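Local coordinates for synaptonemal complex protein 2 (Mus musculus, PDB 5IWZ), which forms a major part of the axial and lateral elements of synaptonemal complexes and is required for normal chromosome synapsis in meiosis, at residues Glu112-Gln117 / Ser165-Cys170; Tyr344-Arg349 / Asn385-Val390; Leu181-Ile186 / Cys227-Glu232. All blocks are in the same frame, centred on the assembly; numbering follows the deposited sequence.

Interaction 1. Residues Glu112-Gln117 / Ser165-Cys170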
ATOM      1  N   GLU A 112     -14.368  -6.997  -8.149  1.00 44.29           N
ATOM      2  CA  GLU A 112     -14.495  -6.877  -9.599  1.00 47.82           C
ATOM      3  C   GLU A 112     -13.827  -5.602 -10.107  1.00 46.80           C
ATOM      4  O   GLU A 112     -13.153  -5.612 -11.143  1.00 50.50           O
ATOM      5  CB  GLU A 112     -15.975  -6.917  -9.990  1.00 51.22           C
ATOM      6  CG  GLU A 112     -16.230  -6.873 -11.484  1.00 62.87           C
ATOM      7  CD  GLU A 112     -17.705  -7.043 -11.849  1.00 68.54           C
ATOM      8  OE1 GLU A 112     -18.347  -7.980 -11.323  1.00 71.78           O
ATOM      9  OE2 GLU A 112     -18.216  -6.241 -12.662  1.00 66.97           O
ATOM     10  N   ILE A 113     -13.992  -4.501  -9.377  1.00 39.01           N
ATOM     11  CA  ILE A 113     -13.342  -3.244  -9.732  1.00 37.02           C
ATOM     12  C   ILE A 113     -11.829  -3.364  -9.587  1.00 47.38           C
ATOM     13  O   ILE A 113     -11.066  -2.927 -10.458  1.00 50.85           O
ATOM     14  CB  ILE A 113     -13.895  -2.106  -8.853  1.00 35.23           C
ATOM     15  CG1 ILE A 113     -15.320  -1.727  -9.285  1.00 45.49           C
ATOM     16  CG2 ILE A 113     -12.962  -0.914  -8.872  1.00 34.14           C
ATOM     17  CD1 ILE A 113     -16.099  -0.955  -8.227  1.00 42.34           C
ATOM     18  N   ILE A 114     -11.380  -3.913  -8.455  1.00 46.41           N
ATOM     19  CA  ILE A 114      -9.954  -4.095  -8.194  1.00 40.17           C
ATOM     20  C   ILE A 114      -9.299  -4.890  -9.317  1.00 41.52           C
ATOM     21  O   ILE A 114      -8.170  -4.597  -9.728  1.00 42.60           O
ATOM     22  CB  ILE A 114      -9.760  -4.778  -6.826  1.00 37.54           C
ATOM     23  CG1 ILE A 114     -10.008  -3.784  -5.700  1.00 27.92           C
ATOM     24  CG2 ILE A 114      -8.378  -5.406  -6.706  1.00 46.54           C
ATOM     25  CD1 ILE A 114     -10.515  -4.431  -4.427  1.00 30.37           C
ATOM     26  N   LEU A 115     -10.001  -5.892  -9.848  1.00 37.63           N
ATOM     27  CA  LEU A 115      -9.393  -6.705 -10.892  1.00 49.63           C
ATOM     28  C   LEU A 115      -9.321  -5.959 -12.223  1.00 70.23           C
ATOM     29  O   LEU A 115      -8.226  -5.646 -12.701  1.00 77.41           O
ATOM     30  CB  LEU A 115     -10.147  -8.019 -11.052  1.00 39.80           C
ATOM     31  CG  LEU A 115      -9.920  -8.941  -9.850  1.00 42.39           C
ATOM     32  CD1 LEU A 115     -10.874 -10.111  -9.888  1.00 40.16           C
ATOM     33  CD2 LEU A 115      -8.475  -9.416  -9.782  1.00 39.99           C
ATOM     34  N   ASN A 116     -10.474  -5.639 -12.812  1.00 77.10           N
ATOM     35  CA  ASN A 116     -10.540  -5.100 -14.168  1.00 80.61           C
ATOM     36  C   ASN A 116      -9.895  -3.720 -14.313  1.00 80.10           C
ATOM     37  O   ASN A 116     -10.103  -3.043 -15.326  1.00 87.27           O
ATOM     38  CB  ASN A 116     -11.995  -5.048 -14.634  1.00 83.49           C
ATOM     39  N   GLN A 117      -9.118  -3.290 -13.321  1.00 69.70           N
ATOM     40  CA  GLN A 117      -8.362  -2.051 -13.422  1.00 62.33           C
ATOM     41  C   GLN A 117      -6.901  -2.312 -13.085  1.00 63.26           C
ATOM     42  O   GLN A 117      -6.248  -3.117 -13.747  1.00 67.28           O
ATOM     43  CB  GLN A 117      -8.943  -0.976 -12.501  1.00 51.57           C
ATOM     44  N   SER A 165      -1.829 -12.304  -8.190  1.00 38.57           N
ATOM     45  CA  SER A 165      -0.969 -11.591  -9.130  1.00 38.68           C
ATOM     46  C   SER A 165      -1.751 -10.693 -10.074  1.00 39.70           C
ATOM     47  O   SER A 165      -1.144  -9.848 -10.736  1.00 43.24           O
ATOM     48  CB  SER A 165      -0.120 -12.578  -9.938  1.00 42.77           C
ATOM     49  OG  SER A 165      -0.905 -13.321 -10.854  1.00 48.34           O
ATOM     50  N   ARG A 166      -3.078 -10.826 -10.129  1.00 40.89           N
ATOM     51  CA  ARG A 166      -3.859  -9.977 -11.018  1.00 44.55           C
ATOM     52  C   ARG A 166      -4.007  -8.552 -10.502  1.00 42.55           C
ATOM     53  O   ARG A 166      -4.322  -7.660 -11.293  1.00 45.49           O
ATOM     54  CB  ARG A 166      -5.237 -10.604 -11.255  1.00 40.26           C
ATOM     55  CG  ARG A 166      -5.175 -11.988 -11.884  1.00 44.59           C
ATOM     56  CD  ARG A 166      -6.545 -12.631 -11.959  1.00 45.58           C
ATOM     57  NE  ARG A 166      -7.074 -12.891 -10.625  1.00 46.87           N
ATOM     58  CZ  ARG A 166      -8.332 -13.224 -10.373  1.00 45.54           C
ATOM     59  NH1 ARG A 166      -9.199 -13.345 -11.367  1.00 44.35           N
ATOM     60  NH2 ARG A 166      -8.725 -13.432  -9.124  1.00 45.37           N
ATOM     61  N   VAL A 167      -3.759  -8.305  -9.213  1.00 37.82           N
ATOM     62  CA  VAL A 167      -4.066  -7.016  -8.593  1.00 37.70           C
ATOM     63  C   VAL A 167      -2.908  -6.050  -8.802  1.00 42.44           C
ATOM     64  O   VAL A 167      -1.739  -6.417  -8.619  1.00 49.33           O
ATOM     65  CB  VAL A 167      -4.370  -7.194  -7.091  1.00 35.70           C
ATOM     66  CG1 VAL A 167      -4.660  -5.846  -6.436  1.00 29.67           C
ATOM     67  CG2 VAL A 167      -5.521  -8.168  -6.888  1.00 37.51           C
ATOM     68  N   ASN A 168      -3.232  -4.801  -9.159  1.00 35.66           N
ATOM     69  CA  ASN A 168      -2.209  -3.778  -9.349  1.00 34.89           C
ATOM     70  C   ASN A 168      -1.332  -3.636  -8.109  1.00 36.82           C
ATOM     71  O   ASN A 168      -1.831  -3.638  -6.977  1.00 30.13           O
ATOM     72  CB  ASN A 168      -2.846  -2.425  -9.658  1.00 26.95           C
ATOM     73  CG  ASN A 168      -1.817  -1.322  -9.736  1.00 44.66           C
ATOM     74  OD1 ASN A 168      -1.631  -0.557  -8.789  1.00 48.39           O
ATOM     75  ND2 ASN A 168      -1.105  -1.265 -10.855  1.00 47.23           N
ATOM     76  N   PHE A 169      -0.019  -3.451  -8.332  1.00 29.69           N
ATOM     77  CA  PHE A 169       0.920  -3.472  -7.208  1.00 30.39           C
ATOM     78  C   PHE A 169       0.642  -2.357  -6.206  1.00 24.99           C
ATOM     79  O   PHE A 169       0.885  -2.539  -5.009  1.00 27.05           O
ATOM     80  CB  PHE A 169       2.374  -3.387  -7.696  1.00 24.98           C
ATOM     81  CG  PHE A 169       2.776  -2.021  -8.210  1.00 27.50           C
ATOM     82  CD1 PHE A 169       2.494  -1.649  -9.523  1.00 33.21           C
ATOM     83  CD2 PHE A 169       3.455  -1.121  -7.392  1.00 30.60           C
ATOM     84  CE1 PHE A 169       2.878  -0.397 -10.020  1.00 32.75           C
ATOM     85  CE2 PHE A 169       3.860   0.128  -7.876  1.00 33.54           C
ATOM     86  CZ  PHE A 169       3.561   0.496  -9.199  1.00 28.25           C
ATOM     87  N   CYS A 170       0.141  -1.198  -6.665  1.00 27.66           N
ATOM     88  CA  CYS A 170      -0.116  -0.095  -5.736  1.00 31.73           C
ATOM     89  C   CYS A 170      -1.238  -0.430  -4.760  1.00 30.81           C
ATOM     90  O   CYS A 170      -1.232   0.041  -3.616  1.00 28.31           O
ATOM     91  CB  CYS A 170      -0.479   1.191  -6.488  1.00 38.92           C
ATOM     92  SG  CYS A 170       0.812   1.848  -7.586  1.00 49.88           S
TER
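Arg166 reaches across to Leu115 at the C-terminal end of helix 111-115 and lays its guanidinium against the leucine's branched end. The methyl CD2 of Leu115 sits over the centre of one guanidinium face, 3.8 Å from Arg166 NE, and the same methyl lies 3.8 Å from Arg166 CB. The other methyl, Leu115 CD1, comes up toward the outer nitrogens, 3.9 Å from Arg166 NH1. A bend in the arginine chain (chi3 -65°) turns the flat group back over the leucine, and a salt bridge from NH2 to the carboxylate of Asp164 holds its charged end. Without the two methyls of Leu115, as with an alanine at this place, the guanidinium face would probably lose its apolar cover and be freer to turn about its Asp164 bridge. Both segments belong to the armadillo-repeat-like domain, an array of packed helices; here the end of a short helix meets the turn between helices 144-163 and 169-185. Next along that turn, Val167 is buried. Its CG1 approaches Ile114 CG2 at 3.8 Å, while Val167 CG2 lies 4.0 Å from that same isoleucine methyl, so the methyl faces both branches of the valine. Leu161 of helix 144-163 touches both residues, and Ile129 of helix 123-141 adds to the cover of Ile114. Val167 CG2 also approaches Leu115 CD2 at 4.3 Å, linking the two apolar patches. Asn168 then starts helix 169-185 as its N-cap: OD1 accepts from Cys170 N at 2.8 Å, with the donor well above the carbonyl plane and an N-H...O angle of 137°.

Interaction 2. Residues Tyr344-Arg349 / Asn385-Val390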
ATOM      1  N   TYR A 344      14.961   8.062 -20.841  1.00 22.00           N
ATOM      2  CA  TYR A 344      16.209   7.923 -20.112  1.00 24.61           C
ATOM      3  C   TYR A 344      17.345   7.654 -21.077  1.00 22.05           C
ATOM      4  O   TYR A 344      17.138   7.235 -22.219  1.00 25.85           O
ATOM      5  CB  TYR A 344      16.136   6.800 -19.073  1.00 23.70           C
ATOM      6  CG  TYR A 344      16.099   5.391 -19.626  1.00 27.20           C
ATOM      7  CD1 TYR A 344      17.280   4.666 -19.850  1.00 24.27           C
ATOM      8  CD2 TYR A 344      14.889   4.761 -19.869  1.00 24.49           C
ATOM      9  CE1 TYR A 344      17.235   3.361 -20.328  1.00 24.39           C
ATOM     10  CE2 TYR A 344      14.830   3.470 -20.337  1.00 25.11           C
ATOM     11  CZ  TYR A 344      15.998   2.765 -20.570  1.00 30.71           C
ATOM     12  OH  TYR A 344      15.916   1.464 -21.052  1.00 27.48           O
ATOM     13  N   ASN A 345      18.560   7.867 -20.594  1.00 27.52           N
ATOM     14  CA  ASN A 345      19.728   7.421 -21.336  1.00 30.19           C
ATOM     15  C   ASN A 345      20.784   6.918 -20.361  1.00 27.36           C
ATOM     16  O   ASN A 345      20.739   7.197 -19.160  1.00 26.90           O
ATOM     17  CB  ASN A 345      20.294   8.528 -22.245  1.00 33.47           C
ATOM     18  CG  ASN A 345      20.993   9.614 -21.484  1.00 46.34           C
ATOM     19  OD1 ASN A 345      22.198   9.528 -21.224  1.00 54.46           O
ATOM     20  ND2 ASN A 345      20.256  10.669 -21.147  1.00 48.51           N
ATOM     21  N   ILE A 346      21.734   6.160 -20.903  1.00 29.98           N
ATOM     22  CA  ILE A 346      22.829   5.560 -20.151  1.00 31.40           C
ATOM     23  C   ILE A 346      24.119   5.883 -20.893  1.00 35.02           C
ATOM     24  O   ILE A 346      24.196   5.695 -22.113  1.00 31.04           O
ATOM     25  CB  ILE A 346      22.646   4.036 -19.997  1.00 29.66           C
ATOM     26  CG1 ILE A 346      21.358   3.730 -19.236  1.00 31.15           C
ATOM     27  CG2 ILE A 346      23.887   3.371 -19.317  1.00 29.69           C
ATOM     28  CD1 ILE A 346      20.935   2.273 -19.291  1.00 34.48           C
ATOM     29  N   GLU A 347      25.109   6.401 -20.169  1.00 36.30           N
ATOM     30  CA  GLU A 347      26.382   6.816 -20.743  1.00 43.47           C
ATOM     31  C   GLU A 347      27.501   6.372 -19.817  1.00 42.28           C
ATOM     32  O   GLU A 347      27.336   6.346 -18.593  1.00 31.15           O
ATOM     33  CB  GLU A 347      26.455   8.346 -20.952  1.00 46.78           C
ATOM     34  CG  GLU A 347      25.954   9.170 -19.759  1.00 57.77           C
ATOM     35  CD  GLU A 347      25.958  10.685 -20.001  1.00 65.30           C
ATOM     36  OE1 GLU A 347      27.061  11.278 -20.094  1.00 69.17           O
ATOM     37  OE2 GLU A 347      24.859  11.286 -20.085  1.00 55.05           O
ATOM     38  N   VAL A 348      28.646   6.038 -20.411  1.00 38.52           N
ATOM     39  CA  VAL A 348      29.844   5.649 -19.671  1.00 33.21           C
ATOM     40  C   VAL A 348      30.853   6.784 -19.763  1.00 38.41           C
ATOM     41  O   VAL A 348      31.249   7.182 -20.864  1.00 48.55           O
ATOM     42  CB  VAL A 348      30.448   4.340 -20.207  1.00 37.02           C
ATOM     43  CG1 VAL A 348      31.615   3.913 -19.333  1.00 40.37           C
ATOM     44  CG2 VAL A 348      29.404   3.254 -20.233  1.00 37.85           C
ATOM     45  N   ARG A 349      31.263   7.317 -18.616  1.00 37.65           N
ATOM     46  CA  ARG A 349      32.305   8.332 -18.594  1.00 45.94           C
ATOM     47  C   ARG A 349      33.101   8.196 -17.304  1.00 40.02           C
ATOM     48  O   ARG A 349      32.528   7.947 -16.244  1.00 30.51           O
ATOM     49  CB  ARG A 349      31.720   9.747 -18.718  1.00 40.22           C
ATOM     50  N   ASN A 385      20.680  -3.511 -19.759  1.00 38.03           N
ATOM     51  CA  ASN A 385      19.693  -4.558 -19.994  1.00 42.14           C
ATOM     52  C   ASN A 385      18.661  -4.651 -18.880  1.00 36.35           C
ATOM     53  O   ASN A 385      17.497  -4.956 -19.156  1.00 41.25           O
ATOM     54  CB  ASN A 385      20.389  -5.897 -20.219  1.00 55.34           C
ATOM     55  CG  ASN A 385      21.107  -5.946 -21.556  1.00 66.68           C
ATOM     56  OD1 ASN A 385      22.205  -6.483 -21.661  1.00 74.51           O
ATOM     57  ND2 ASN A 385      20.491  -5.365 -22.585  1.00 69.50           N
ATOM     58  N   VAL A 386      19.034  -4.354 -17.633  1.00 33.81           N
ATOM     59  CA  VAL A 386      18.025  -4.328 -16.574  1.00 33.17           C
ATOM     60  C   VAL A 386      17.060  -3.154 -16.756  1.00 27.67           C
ATOM     61  O   VAL A 386      15.847  -3.302 -16.583  1.00 32.32           O
ATOM     62  CB  VAL A 386      18.695  -4.296 -15.189  1.00 37.40           C
ATOM     63  CG1 VAL A 386      17.633  -4.173 -14.112  1.00 38.21           C
ATOM     64  CG2 VAL A 386      19.509  -5.568 -14.961  1.00 35.25           C
ATOM     65  N   THR A 387      17.573  -1.965 -17.090  1.00 32.68           N
ATOM     66  CA  THR A 387      16.687  -0.799 -17.148  1.00 27.90           C
ATOM     67  C   THR A 387      15.588  -0.986 -18.193  1.00 25.87           C
ATOM     68  O   THR A 387      14.446  -0.559 -17.983  1.00 32.12           O
ATOM     69  CB  THR A 387      17.476   0.481 -17.417  1.00 27.91           C
ATOM     70  OG1 THR A 387      18.471   0.650 -16.402  1.00 28.29           O
ATOM     71  CG2 THR A 387      16.547   1.703 -17.355  1.00 26.74           C
ATOM     72  N   LYS A 388      15.890  -1.668 -19.301  1.00 27.14           N
ATOM     73  CA  LYS A 388      14.882  -1.826 -20.343  1.00 32.22           C
ATOM     74  C   LYS A 388      13.789  -2.813 -19.957  1.00 34.93           C
ATOM     75  O   LYS A 388      12.733  -2.817 -20.600  1.00 31.35           O
ATOM     76  CB  LYS A 388      15.536  -2.235 -21.666  1.00 37.30           C
ATOM     77  CG  LYS A 388      15.966  -3.677 -21.743  1.00 48.43           C
ATOM     78  CD  LYS A 388      17.159  -3.849 -22.682  1.00 56.29           C
ATOM     79  CE  LYS A 388      16.826  -3.474 -24.116  1.00 60.74           C
ATOM     80  NZ  LYS A 388      18.041  -3.623 -24.977  1.00 66.38           N
ATOM     81  N   LYS A 389      13.996  -3.602 -18.895  1.00 33.65           N
ATOM     82  CA  LYS A 389      12.943  -4.464 -18.363  1.00 37.20           C
ATOM     83  C   LYS A 389      11.917  -3.692 -17.536  1.00 36.68           C
ATOM     84  O   LYS A 389      10.766  -4.132 -17.425  1.00 45.80           O
ATOM     85  CB  LYS A 389      13.548  -5.578 -17.498  1.00 42.54           C
ATOM     86  CG  LYS A 389      14.573  -6.479 -18.208  1.00 51.55           C
ATOM     87  CD  LYS A 389      15.025  -7.628 -17.311  1.00 59.64           C
ATOM     88  CE  LYS A 389      16.521  -7.924 -17.447  1.00 61.61           C
ATOM     89  NZ  LYS A 389      16.904  -8.563 -18.736  1.00 63.20           N
ATOM     90  N   VAL A 390      12.286  -2.562 -16.938  1.00 28.12           N
ATOM     91  CA  VAL A 390      11.329  -1.785 -16.153  1.00 33.08           C
ATOM     92  C   VAL A 390      10.792  -0.584 -16.927  1.00 33.42           C
ATOM     93  O   VAL A 390       9.604  -0.262 -16.828  1.00 36.81           O
ATOM     94  CB  VAL A 390      11.932  -1.361 -14.792  1.00 39.06           C
ATOM     95  CG1 VAL A 390      12.450  -2.587 -14.049  1.00 49.57           C
ATOM     96  CG2 VAL A 390      13.033  -0.350 -14.948  1.00 36.31           C
TER
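Tyr344 presents one face of its ring to Thr387 on helix 383-390. The methyl CG2 of Thr387 stands 3.6 Å from the ring centroid and 23° off the normal, a CH-pi contact displaced toward the hydroxyl end of the ring, where CG2 lies 3.4 Å from Tyr344 CZ. Ring and methyl meet head-on between strand and helix. With CG between the backbone N and the carbonyl carbon (chi1 71°), the tyrosine projects its ring toward the helix. Beyond the ring, Tyr344 OH passes close to the helix backbone, 3.5 Å from Lys388 CA, and also meets Lys388 CB at 3.8 Å, while the remainder of the lysine leads away from the strand. Leu355 and Leu357 of strand 352-359, together with Phe391, add further contacts around the buried tyrosine. Two residues on, Ile346 again points toward the helix, but its contact is looser: CD1 comes 4.1 Å from Thr387 OG1, the two side chains lying antiparallel. That hydroxyl is hydrogen-bonded to Ile383 O one turn back in the helix, and the threonine rotamer that places OG1 beside its own backbone N (chi1 -57°) leaves CG2 to cover the tyrosine ring. The short segments run nearly antiparallel, their axes 10.4 Å apart. Val386 on the same helix touches Tyr282 and Phe284 of strand 281-285, in the second sheet; a C-terminal helix packed across two antiparallel sheets is characteristic of the pleckstrin-homology-like fold, consistent with the family of this Spt16M-like domain.

Interaction 3. Residues Leu181-Ile186 / Cys227-Glu232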
ATOM      1  N   LEU A 181       0.605  -2.459   9.845  1.00 27.70           N
ATOM      2  CA  LEU A 181       0.212  -1.537  10.904  1.00 35.83           C
ATOM      3  C   LEU A 181      -0.735  -2.201  11.899  1.00 39.37           C
ATOM      4  O   LEU A 181      -0.590  -2.026  13.114  1.00 43.73           O
ATOM      5  CB  LEU A 181      -0.429  -0.298  10.271  1.00 34.63           C
ATOM      6  CG  LEU A 181      -0.985   0.808  11.157  1.00 51.67           C
ATOM      7  CD1 LEU A 181       0.160   1.617  11.739  1.00 56.48           C
ATOM      8  CD2 LEU A 181      -1.904   1.699  10.338  1.00 55.72           C
ATOM      9  N   MET A 182      -1.698  -2.982  11.410  1.00 32.99           N
ATOM     10  CA  MET A 182      -2.626  -3.655  12.317  1.00 38.23           C
ATOM     11  C   MET A 182      -1.907  -4.693  13.170  1.00 39.75           C
ATOM     12  O   MET A 182      -2.174  -4.823  14.372  1.00 37.47           O
ATOM     13  CB  MET A 182      -3.751  -4.312  11.520  1.00 35.15           C
ATOM     14  CG  MET A 182      -4.589  -3.315  10.741  1.00 43.26           C
ATOM     15  SD  MET A 182      -6.103  -3.963  10.004  1.00 48.53           S
ATOM     16  CE  MET A 182      -5.572  -5.420   9.141  1.00 36.90           C
ATOM     17  N   LEU A 183      -0.999  -5.451  12.561  1.00 35.04           N
ATOM     18  CA  LEU A 183      -0.240  -6.415  13.339  1.00 37.00           C
ATOM     19  C   LEU A 183       0.668  -5.714  14.339  1.00 39.00           C
ATOM     20  O   LEU A 183       0.941  -6.267  15.406  1.00 36.64           O
ATOM     21  CB  LEU A 183       0.554  -7.311  12.400  1.00 40.32           C
ATOM     22  CG  LEU A 183      -0.253  -8.100  11.370  1.00 37.33           C
ATOM     23  CD1 LEU A 183       0.681  -8.717  10.343  1.00 36.83           C
ATOM     24  CD2 LEU A 183      -1.067  -9.183  12.065  1.00 34.38           C
ATOM     25  N   ASP A 184       1.097  -4.480  14.033  1.00 44.10           N
ATOM     26  CA  ASP A 184       2.066  -3.782  14.881  1.00 54.36           C
ATOM     27  C   ASP A 184       1.527  -3.541  16.286  1.00 62.93           C
ATOM     28  O   ASP A 184       2.257  -3.705  17.269  1.00 69.56           O
ATOM     29  CB  ASP A 184       2.471  -2.448  14.251  1.00 54.68           C
ATOM     30  CG  ASP A 184       3.604  -1.767  15.012  1.00 58.86           C
ATOM     31  OD1 ASP A 184       4.524  -2.495  15.439  1.00 59.24           O
ATOM     32  OD2 ASP A 184       3.585  -0.523  15.182  1.00 57.45           O
ATOM     33  N   ARG A 185       0.267  -3.120  16.405  1.00 68.57           N
ATOM     34  CA  ARG A 185      -0.279  -2.858  17.734  1.00 84.89           C
ATOM     35  C   ARG A 185      -0.443  -4.152  18.528  1.00 94.31           C
ATOM     36  O   ARG A 185      -0.065  -4.225  19.705  1.00102.22           O
ATOM     37  CB  ARG A 185      -1.607  -2.108  17.619  1.00 86.33           C
ATOM     38  CG  ARG A 185      -2.381  -2.021  18.927  1.00 94.07           C
ATOM     39  CD  ARG A 185      -3.417  -3.130  19.023  1.00102.55           C
ATOM     40  NE  ARG A 185      -4.082  -3.181  20.324  1.00113.33           N
ATOM     41  CZ  ARG A 185      -3.994  -4.200  21.174  1.00120.94           C
ATOM     42  NH1 ARG A 185      -3.265  -5.262  20.867  1.00123.99           N
ATOM     43  NH2 ARG A 185      -4.639  -4.160  22.333  1.00123.47           N
ATOM     44  N   ILE A 186      -1.002  -5.183  17.901  1.00 90.64           N
ATOM     45  CA  ILE A 186      -1.277  -6.452  18.566  1.00 85.84           C
ATOM     46  C   ILE A 186       0.011  -7.100  19.082  1.00 83.81           C
ATOM     47  O   ILE A 186       0.029  -7.699  20.165  1.00 85.91           O
ATOM     48  CB  ILE A 186      -2.035  -7.409  17.619  1.00 80.94           C
ATOM     49  CG1 ILE A 186      -2.945  -8.351  18.412  1.00 82.34           C
ATOM     50  CG2 ILE A 186      -1.059  -8.212  16.773  1.00 78.21           C
ATOM     51  CD1 ILE A 186      -4.197  -7.686  18.960  1.00 81.00           C
ATOM     52  N   CYS A 227       6.986 -12.355   9.474  1.00 40.93           N
ATOM     53  CA  CYS A 227       7.750 -12.342  10.720  1.00 39.20           C
ATOM     54  C   CYS A 227       6.948 -11.765  11.886  1.00 34.79           C
ATOM     55  O   CYS A 227       7.185 -12.145  13.041  1.00 40.05           O
ATOM     56  CB  CYS A 227       9.066 -11.579  10.529  1.00 44.60           C
ATOM     57  SG  CYS A 227      10.249 -12.422   9.406  1.00 43.30           S
ATOM     58  N   ARG A 228       6.002 -10.867  11.617  1.00 33.72           N
ATOM     59  CA  ARG A 228       5.124 -10.387  12.679  1.00 41.69           C
ATOM     60  C   ARG A 228       4.152 -11.470  13.135  1.00 48.44           C
ATOM     61  O   ARG A 228       3.772 -11.501  14.311  1.00 53.93           O
ATOM     62  CB  ARG A 228       4.334  -9.159  12.219  1.00 40.57           C
ATOM     63  CG  ARG A 228       5.168  -7.952  11.826  1.00 46.70           C
ATOM     64  CD  ARG A 228       4.296  -6.703  11.607  1.00 49.64           C
ATOM     65  NE  ARG A 228       4.400  -5.877  12.796  1.00 57.90           N
ATOM     66  CZ  ARG A 228       5.159  -4.800  12.893  1.00 57.42           C
ATOM     67  NH1 ARG A 228       5.847  -4.369  11.843  1.00 50.30           N
ATOM     68  NH2 ARG A 228       5.207  -4.145  14.042  1.00 64.83           N
ATOM     69  N   MET A 229       3.743 -12.362  12.235  1.00 47.70           N
ATOM     70  CA  MET A 229       2.768 -13.402  12.560  1.00 43.96           C
ATOM     71  C   MET A 229       3.397 -14.720  13.005  1.00 46.14           C
ATOM     72  O   MET A 229       2.651 -15.644  13.351  1.00 48.39           O
ATOM     73  CB  MET A 229       1.843 -13.666  11.360  1.00 35.30           C
ATOM     74  CG  MET A 229       1.016 -12.449  10.942  1.00 40.04           C
ATOM     75  SD  MET A 229      -0.321 -12.838   9.789  1.00 54.27           S
ATOM     76  CE  MET A 229       0.621 -13.370   8.354  1.00 52.34           C
ATOM     77  N   THR A 230       4.728 -14.846  13.004  1.00 40.39           N
ATOM     78  CA  THR A 230       5.372 -16.090  13.415  1.00 47.53           C
ATOM     79  C   THR A 230       6.625 -15.810  14.235  1.00 49.98           C
ATOM     80  O   THR A 230       7.392 -14.886  13.938  1.00 48.75           O
ATOM     81  CB  THR A 230       5.750 -16.981  12.213  1.00 59.49           C
ATOM     82  OG1 THR A 230       6.519 -16.240  11.257  1.00 57.38           O
ATOM     83  CG2 THR A 230       4.519 -17.542  11.544  1.00 59.16           C
ATOM     84  N   THR A 231       6.839 -16.637  15.254  1.00 45.40           N
ATOM     85  CA  THR A 231       7.980 -16.454  16.133  1.00 51.35           C
ATOM     86  C   THR A 231       9.266 -16.815  15.403  1.00 53.62           C
ATOM     87  O   THR A 231       9.271 -17.619  14.463  1.00 46.25           O
ATOM     88  CB  THR A 231       7.840 -17.321  17.386  1.00 58.19           C
ATOM     89  OG1 THR A 231       8.291 -18.646  17.090  1.00 57.32           O
ATOM     90  CG2 THR A 231       6.382 -17.391  17.821  1.00 52.12           C
ATOM     91  N   GLU A 232      10.367 -16.207  15.845  1.00 57.71           N
ATOM     92  CA  GLU A 232      11.671 -16.589  15.316  1.00 60.82           C
ATOM     93  C   GLU A 232      11.907 -18.097  15.457  1.00 59.36           C
ATOM     94  O   GLU A 232      12.447 -18.735  14.546  1.00 56.94           O
ATOM     95  CB  GLU A 232      12.766 -15.780  16.011  1.00 62.40           C
ATOM     96  CG  GLU A 232      14.059 -15.674  15.214  1.00 71.59           C
ATOM     97  CD  GLU A 232      14.965 -14.535  15.684  1.00 76.38           C
ATOM     98  OE1 GLU A 232      16.194 -14.615  15.447  1.00 76.43           O
ATOM     99  OE2 GLU A 232      14.449 -13.558  16.274  1.00 75.33           O
TER
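Leu183 packs against Arg228 and Met229 where the C-terminal end of helix 169-185 meets that of helix 216-229, a helix-to-helix contact in the helical array of the chain, consistent with its armadillo-repeat-like family. Leu183 CD1 comes 3.8 Å from Met229 CG, and the other methyl, Leu183 CD2, lies 4.0 Å from the same methylene, so the forked end of the leucine straddles the base of the methionine. The side chains cross at a slant. The stem of Arg228 takes the neighbouring place: its CD rests 3.9 Å from Leu183 CB and its CB 4.1 Å from Leu183 CD1, so the aliphatic half of the arginine extends the apolar patch toward solvent. Past this, the chain bends at chi3 (101°) and sends the guanidinium alongside the backbone of helix 169-185, with NE 3.8 Å from Asp184 CA. The Asp184 carboxylate stands at the guanidinium edge on the NH2 side, an apparent salt bridge whose modelled separation is too short to be trusted, so that its detailed geometry is doubtful. In the next shell, Glu224, one turn earlier on helix 216-229, forms a salt bridge with Arg228 NH1, so the guanidinium has a second acidic partner, on its own helix. Met203 of helix 197-212 touches Met229, adding a third helix to the apolar side. After helix 216-229, the chain turns toward helix 232-242: Thr230 OG1 bonds back to Leu226 O, and Thr231, at the N-cap position, uses its OG1 to accept a hydrogen bond from Arg234 N.

Overall arrangement
Along the chain, interaction 1 closes before interaction 3 opens, and interaction 2 follows last. Interactions 1 and 3 share helix 169-185: interaction 1 lies at its N-terminal end and interaction 3 at its C-terminal end, their centres about 26 Å apart. Interaction 2 belongs to the Spt16M-like domain, where a sheet strand meets the helix 383-390; its centre is about 29 Å from that of interaction 1 and about 39 Å from that of interaction 3. None of the three touches another: the helical part of the fragment and its beta-rich Spt16M-like domain each hold their own contacts, two in the first and one in the second.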